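Long-range contact in folylpolyglutamate synthase (FolC) (Helicobacter pylori, PDB 6K8C), which probably adds glutamate to dihydropteroate and to tetrahydrofolates in ATP-dependent ligase reactions, giving dihydrofolate and folylpolyglutamates: residues F79-L93 with Y121-A133. Residues are numbered along the deposited sequence; the frame is centred on the assembly and turned at random.
Sequences FTSPHVFEFRERFFL and YFEYATLLAVMLA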
loop_
_atom_site.group_PDB
_atom_site.type_symbol
_atom_site.label_atom_id
_atom_site.label_comp_id
_atom_site.label_asym_id
_atom_site.label_seq_id
_atom_site.Cartn_x
_atom_site.Cartn_y
_atom_site.Cartn_z
ATOM N N PHE A 79 1.470 -5.356 7.585
ATOM C CA PHE A 79 1.634 -3.969 8.001
ATOM C C PHE A 79 1.793 -3.105 6.755
ATOM O O PHE A 79 2.741 -3.297 5.994
ATOM C CB PHE A 79 2.862 -3.850 8.903
ATOM C CG PHE A 79 3.224 -2.442 9.284
ATOM C CD1 PHE A 79 2.346 -1.657 10.008
ATOM C CD2 PHE A 79 4.466 -1.924 8.946
ATOM C CE1 PHE A 79 2.694 -0.371 10.376
ATOM C CE2 PHE A 79 4.820 -0.639 9.310
ATOM C CZ PHE A 79 3.935 0.136 10.026
ATOM N N THR A 80 0.874 -2.160 6.547
ATOM C CA THR A 80 0.882 -1.320 5.354
ATOM C C THR A 80 0.814 0.150 5.746
ATOM O O THR A 80 0.578 0.497 6.903
ATOM C CB THR A 80 -0.289 -1.651 4.421
ATOM O OG1 THR A 80 -1.525 -1.403 5.105
ATOM C CG2 THR A 80 -0.230 -3.105 3.997
ATOM N N SER A 81 1.021 1.025 4.763
ATOM C CA SER A 81 0.899 2.457 4.998
ATOM C C SER A 81 0.657 3.144 3.663
ATOM O O SER A 81 1.067 2.618 2.624
ATOM C CB SER A 81 2.159 3.019 5.675
ATOM O OG SER A 81 3.253 3.029 4.779
ATOM N N PRO A 82 -0.047 4.294 3.649
ATOM C CA PRO A 82 -0.705 4.862 4.826
ATOM C C PRO A 82 -2.078 4.233 4.987
ATOM O O PRO A 82 -2.222 3.048 4.722
ATOM C CB PRO A 82 -0.800 6.350 4.489
ATOM C CG PRO A 82 -0.998 6.359 3.001
ATOM C CD PRO A 82 -0.275 5.125 2.451
ATOM N N HIS A 83 -3.076 5.004 5.398
ATOM C CA HIS A 83 -4.429 4.484 5.498
ATOM C C HIS A 83 -5.377 5.392 4.730
ATOM O O HIS A 83 -5.062 6.545 4.427
ATOM C CB HIS A 83 -4.872 4.337 6.962
ATOM C CG HIS A 83 -4.926 5.627 7.719
ATOM N ND1 HIS A 83 -3.908 6.046 8.548
ATOM C CD2 HIS A 83 -5.889 6.576 7.797
ATOM C CE1 HIS A 83 -4.234 7.206 9.091
ATOM N NE2 HIS A 83 -5.433 7.548 8.653
ATOM N N VAL A 84 -6.542 4.846 4.393
ATOM C CA VAL A 84 -7.550 5.593 3.650
ATOM C C VAL A 84 -8.509 6.269 4.617
ATOM O O VAL A 84 -8.659 7.496 4.607
ATOM C CB VAL A 84 -8.322 4.681 2.682
ATOM C CG1 VAL A 84 -9.379 5.486 1.939
ATOM C CG2 VAL A 84 -7.368 4.002 1.711
ATOM N N PHE A 85 -9.173 5.470 5.448
ATOM C CA PHE A 85 -10.206 5.954 6.353
ATOM C C PHE A 85 -9.773 5.944 7.810
ATOM O O PHE A 85 -9.930 6.954 8.498
ATOM C CB PHE A 85 -11.486 5.121 6.194
ATOM C CG PHE A 85 -11.951 4.989 4.768
ATOM C CD1 PHE A 85 -12.530 6.064 4.111
ATOM C CD2 PHE A 85 -11.813 3.790 4.089
ATOM C CE1 PHE A 85 -12.962 5.946 2.799
ATOM C CE2 PHE A 85 -12.245 3.666 2.775
ATOM C CZ PHE A 85 -12.819 4.748 2.132
ATOM N N GLU A 86 -9.238 4.826 8.304
ATOM C CA GLU A 86 -8.875 4.696 9.710
ATOM C C GLU A 86 -7.442 4.211 9.842
ATOM O O GLU A 86 -6.957 3.430 9.018
ATOM C CB GLU A 86 -9.780 3.711 10.470
ATOM C CG GLU A 86 -11.267 3.909 10.296
ATOM C CD GLU A 86 -12.042 2.659 10.661
ATOM O OE1 GLU A 86 -11.707 2.034 11.690
ATOM O OE2 GLU A 86 -12.976 2.295 9.920
ATOM N N PHE A 87 -6.790 4.659 10.918
ATOM C CA PHE A 87 -5.418 4.249 11.219
ATOM C C PHE A 87 -5.280 2.732 11.312
ATOM O O PHE A 87 -4.255 2.170 10.910
ATOM C CB PHE A 87 -4.964 4.903 12.534
ATOM C CG PHE A 87 -3.562 4.531 12.957
ATOM C CD1 PHE A 87 -2.461 5.110 12.348
ATOM C CD2 PHE A 87 -3.350 3.615 13.976
ATOM C CE1 PHE A 87 -1.172 4.780 12.735
ATOM C CE2 PHE A 87 -2.060 3.278 14.373
ATOM C CZ PHE A 87 -0.970 3.861 13.749
ATOM N N ARG A 88 -6.292 2.046 11.852
ATOM C CA ARG A 88 -6.120 0.616 12.092
ATOM C C ARG A 88 -6.079 -0.209 10.808
ATOM O O ARG A 88 -5.754 -1.397 10.880
ATOM C CB ARG A 88 -7.215 0.084 13.019
ATOM C CG ARG A 88 -8.601 0.043 12.413
ATOM C CD ARG A 88 -9.637 -0.159 13.510
ATOM N NE ARG A 88 -10.962 -0.432 12.965
ATOM C CZ ARG A 88 -11.588 -1.598 13.075
ATOM N NH1 ARG A 88 -12.792 -1.753 12.546
ATOM N NH2 ARG A 88 -11.012 -2.607 13.715
ATOM N N GLU A 89 -6.398 0.384 9.651
ATOM C CA GLU A 89 -6.198 -0.299 8.368
ATOM C C GLU A 89 -4.768 -0.785 8.195
ATOM O O GLU A 89 -4.517 -1.741 7.450
ATOM C CB GLU A 89 -6.530 0.633 7.204
ATOM C CG GLU A 89 -7.977 1.010 7.054
ATOM C CD GLU A 89 -8.152 2.184 6.116
ATOM O OE1 GLU A 89 -7.299 2.371 5.208
ATOM O OE2 GLU A 89 -9.144 2.917 6.284
ATOM N N ARG A 90 -3.816 -0.121 8.849
ATOM C CA ARG A 90 -2.406 -0.434 8.694
ATOM C C ARG A 90 -2.035 -1.804 9.241
ATOM O O ARG A 90 -0.917 -2.264 8.987
ATOM C CB ARG A 90 -1.565 0.650 9.382
ATOM C CG ARG A 90 -1.659 2.018 8.688
ATOM C CD ARG A 90 -1.189 3.141 9.606
ATOM N NE ARG A 90 -1.387 4.451 8.996
ATOM C CZ ARG A 90 -0.418 5.183 8.463
ATOM N NH1 ARG A 90 0.830 4.740 8.473
ATOM N NH2 ARG A 90 -0.696 6.369 7.931
ATOM N N PHE A 91 -2.933 -2.472 9.965
ATOM C CA PHE A 91 -2.624 -3.740 10.623
ATOM C C PHE A 91 -3.688 -4.767 10.246
ATOM O O PHE A 91 -4.783 -4.778 10.815
ATOM C CB PHE A 91 -2.536 -3.559 12.139
ATOM C CG PHE A 91 -1.794 -2.318 12.559
ATOM C CD1 PHE A 91 -0.416 -2.339 12.715
ATOM C CD2 PHE A 91 -2.478 -1.134 12.814
ATOM C CE1 PHE A 91 0.275 -1.197 13.120
ATOM C CE2 PHE A 91 -1.797 0.010 13.205
ATOM C CZ PHE A 91 -0.417 -0.023 13.360
ATOM N N PHE A 92 -3.361 -5.620 9.278
ATOM C CA PHE A 92 -4.218 -6.724 8.855
ATOM C C PHE A 92 -3.725 -7.964 9.587
ATOM O O PHE A 92 -2.652 -8.487 9.274
ATOM C CB PHE A 92 -4.152 -6.903 7.339
ATOM C CG PHE A 92 -5.184 -7.852 6.781
ATOM C CD1 PHE A 92 -6.482 -7.429 6.554
ATOM C CD2 PHE A 92 -4.842 -9.155 6.452
ATOM C CE1 PHE A 92 -7.425 -8.291 6.025
ATOM C CE2 PHE A 92 -5.784 -10.029 5.921
ATOM C CZ PHE A 92 -7.074 -9.594 5.708
ATOM N N LEU A 93 -4.487 -8.414 10.581
ATOM C CA LEU A 93 -4.024 -9.421 11.530
ATOM C C LEU A 93 -4.924 -10.647 11.464
ATOM O O LEU A 93 -6.126 -10.554 11.736
ATOM C CB LEU A 93 -3.998 -8.851 12.952
ATOM C CG LEU A 93 -3.779 -9.849 14.088
ATOM C CD1 LEU A 93 -2.403 -10.494 13.990
ATOM C CD2 LEU A 93 -3.953 -9.161 15.440
ATOM N N TYR A 121 5.870 9.291 14.111
ATOM C CA TYR A 121 4.573 8.681 13.836
ATOM C C TYR A 121 4.730 7.292 13.215
ATOM O O TYR A 121 4.190 6.302 13.725
ATOM C CB TYR A 121 3.771 9.609 12.919
ATOM C CG TYR A 121 2.391 9.131 12.530
ATOM C CD1 TYR A 121 2.205 8.311 11.423
ATOM C CD2 TYR A 121 1.269 9.531 13.245
ATOM C CE1 TYR A 121 0.947 7.887 11.055
ATOM C CE2 TYR A 121 0.004 9.113 12.881
ATOM C CZ TYR A 121 -0.151 8.292 11.782
ATOM O OH TYR A 121 -1.407 7.876 11.406
ATOM N N PHE A 122 5.487 7.200 12.125
ATOM C CA PHE A 122 5.628 5.919 11.444
ATOM C C PHE A 122 6.455 4.934 12.260
ATOM O O PHE A 122 6.190 3.728 12.220
ATOM C CB PHE A 122 6.251 6.111 10.061
ATOM C CG PHE A 122 6.357 4.833 9.266
ATOM C CD1 PHE A 122 5.220 4.223 8.761
ATOM C CD2 PHE A 122 7.587 4.229 9.051
ATOM C CE1 PHE A 122 5.308 3.039 8.037
ATOM C CE2 PHE A 122 7.682 3.047 8.331
ATOM C CZ PHE A 122 6.543 2.453 7.824
ATOM N N GLU A 123 7.449 5.423 13.010
ATOM C CA GLU A 123 8.218 4.537 13.880
ATOM C C GLU A 123 7.335 3.907 14.951
ATOM O O GLU A 123 7.503 2.728 15.289
ATOM C CB GLU A 123 9.390 5.302 14.509
ATOM C CG GLU A 123 10.493 5.623 13.490
ATOM C CD GLU A 123 11.490 6.649 13.986
ATOM O OE1 GLU A 123 11.303 7.195 15.095
ATOM O OE2 GLU A 123 12.470 6.906 13.261
ATOM N N TYR A 124 6.378 4.670 15.490
ATOM C CA TYR A 124 5.464 4.107 16.482
ATOM C C TYR A 124 4.526 3.080 15.856
ATOM O O TYR A 124 4.228 2.047 16.470
ATOM C CB TYR A 124 4.658 5.215 17.157
ATOM C CG TYR A 124 3.990 4.757 18.430
ATOM C CD1 TYR A 124 4.745 4.300 19.506
ATOM C CD2 TYR A 124 2.608 4.759 18.552
ATOM C CE1 TYR A 124 4.141 3.872 20.671
ATOM C CE2 TYR A 124 1.997 4.335 19.715
ATOM C CZ TYR A 124 2.768 3.892 20.768
ATOM O OH TYR A 124 2.161 3.466 21.920
ATOM N N ALA A 125 4.032 3.357 14.643
ATOM C CA ALA A 125 3.223 2.371 13.929
ATOM C C ALA A 125 3.990 1.069 13.744
ATOM O O ALA A 125 3.421 -0.022 13.880
ATOM C CB ALA A 125 2.784 2.933 12.573
ATOM N N THR A 126 5.290 1.167 13.447
ATOM C CA THR A 126 6.118 -0.025 13.285
ATOM C C THR A 126 6.176 -0.840 14.573
ATOM O O THR A 126 6.029 -2.067 14.548
ATOM C CB THR A 126 7.527 0.375 12.828
ATOM O OG1 THR A 126 7.446 1.071 11.577
ATOM C CG2 THR A 126 8.417 -0.853 12.652
ATOM N N LEU A 127 6.393 -0.178 15.715
ATOM C CA LEU A 127 6.415 -0.902 16.984
ATOM C C LEU A 127 5.061 -1.525 17.284
ATOM O O LEU A 127 4.990 -2.641 17.812
ATOM C CB LEU A 127 6.833 0.023 18.135
ATOM C CG LEU A 127 8.263 0.565 18.132
ATOM C CD1 LEU A 127 8.523 1.322 19.438
ATOM C CD2 LEU A 127 9.290 -0.545 17.941
ATOM N N LEU A 128 3.974 -0.814 16.972
ATOM C CA LEU A 128 2.648 -1.383 17.164
ATOM C C LEU A 128 2.473 -2.651 16.333
ATOM O O LEU A 128 1.889 -3.637 16.803
ATOM C CB LEU A 128 1.575 -0.352 16.807
ATOM C CG LEU A 128 1.333 0.789 17.799
ATOM C CD1 LEU A 128 0.416 1.831 17.181
ATOM C CD2 LEU A 128 0.759 0.257 19.105
ATOM N N ALA A 129 2.978 -2.648 15.098
ATOM C CA ALA A 129 2.894 -3.843 14.264
ATOM C C ALA A 129 3.643 -5.011 14.896
ATOM O O ALA A 129 3.136 -6.138 14.931
ATOM C CB ALA A 129 3.436 -3.549 12.860
ATOM N N VAL A 130 4.853 -4.760 15.402
ATOM C CA VAL A 130 5.628 -5.830 16.028
ATOM C C VAL A 130 4.921 -6.342 17.274
ATOM O O VAL A 130 4.895 -7.552 17.534
ATOM C CB VAL A 130 7.053 -5.348 16.349
ATOM C CG1 VAL A 130 7.866 -6.476 17.005
ATOM C CG2 VAL A 130 7.737 -4.839 15.096
ATOM N N MET A 131 4.339 -5.436 18.068
ATOM C CA MET A 131 3.596 -5.858 19.253
ATOM C C MET A 131 2.408 -6.730 18.865
ATOM O O MET A 131 2.158 -7.779 19.474
ATOM C CB MET A 131 3.123 -4.636 20.046
ATOM C CG MET A 131 4.182 -4.013 20.938
ATOM S SD MET A 131 4.655 -5.070 22.329
ATOM C CE MET A 131 3.109 -5.152 23.228
ATOM N N LEU A 132 1.666 -6.309 17.839
ATOM C CA LEU A 132 0.498 -7.060 17.401
ATOM C C LEU A 132 0.863 -8.411 16.804
ATOM O O LEU A 132 0.025 -9.318 16.818
ATOM C CB LEU A 132 -0.291 -6.245 16.383
ATOM C CG LEU A 132 -0.979 -4.998 16.926
ATOM C CD1 LEU A 132 -1.530 -4.164 15.782
ATOM C CD2 LEU A 132 -2.080 -5.385 17.894
ATOM N N ALA A 133 2.083 -8.565 16.286
ATOM C CA ALA A 133 2.511 -9.791 15.621
ATOM C C ALA A 133 3.315 -10.710 16.534
ATOM O O ALA A 133 3.954 -11.646 16.042
ATOM C CB ALA A 133 3.329 -9.454 14.372
#
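F79 and F87 each hold CG anti to the backbone N, whereas F91 turns CG beside its N (chi1 -43°); all three rings thereby reach helix 121-132. The contact belongs to the Mur ligase middle domain, with its P-loop NTPase-type fold: the helix packs near one end of the mixed sheet, running almost parallel to strand 91-93, and on the loop that joins strands 76-79 and 91-93. No hydrogen bond joins the two segments, so the contact rests on van der Waals packing of rings and methyls. Alanines suit the helix's facing side because small methyls let flat rings approach closely: CB of A129 lies over one face of F79 in a CH-pi contact, 4.0 Å from the ring centroid, and CB of A125 meets CZ of both F79 and F87. The F91 ring turns its edge to the carbonyl O of A125, 3.4 Å from CE1, while CD1 of L132 touches its CG at 3.7 Å. The ring of F122 meets that of F79 through CE1 and CZ, near parallel but slid aside, so the two barely overlap.

At the helix's start, Y121 is long enough to extend to the loop. Its CE1 lies over one face of the R90 guanidinium, toward the rim, the two planes 79° apart, and CA of P82, which follows a cis peptide bond, lies off-centre over the opposite face. An arginine fits here because its flat end can pack on both faces and still bond at its edge: NE donates in plane to ND1 of H83 (3.0 Å, 161°), which should hold both flat groups in one plane. The phenol's OH ends 3.1 Å from CD1 of F87.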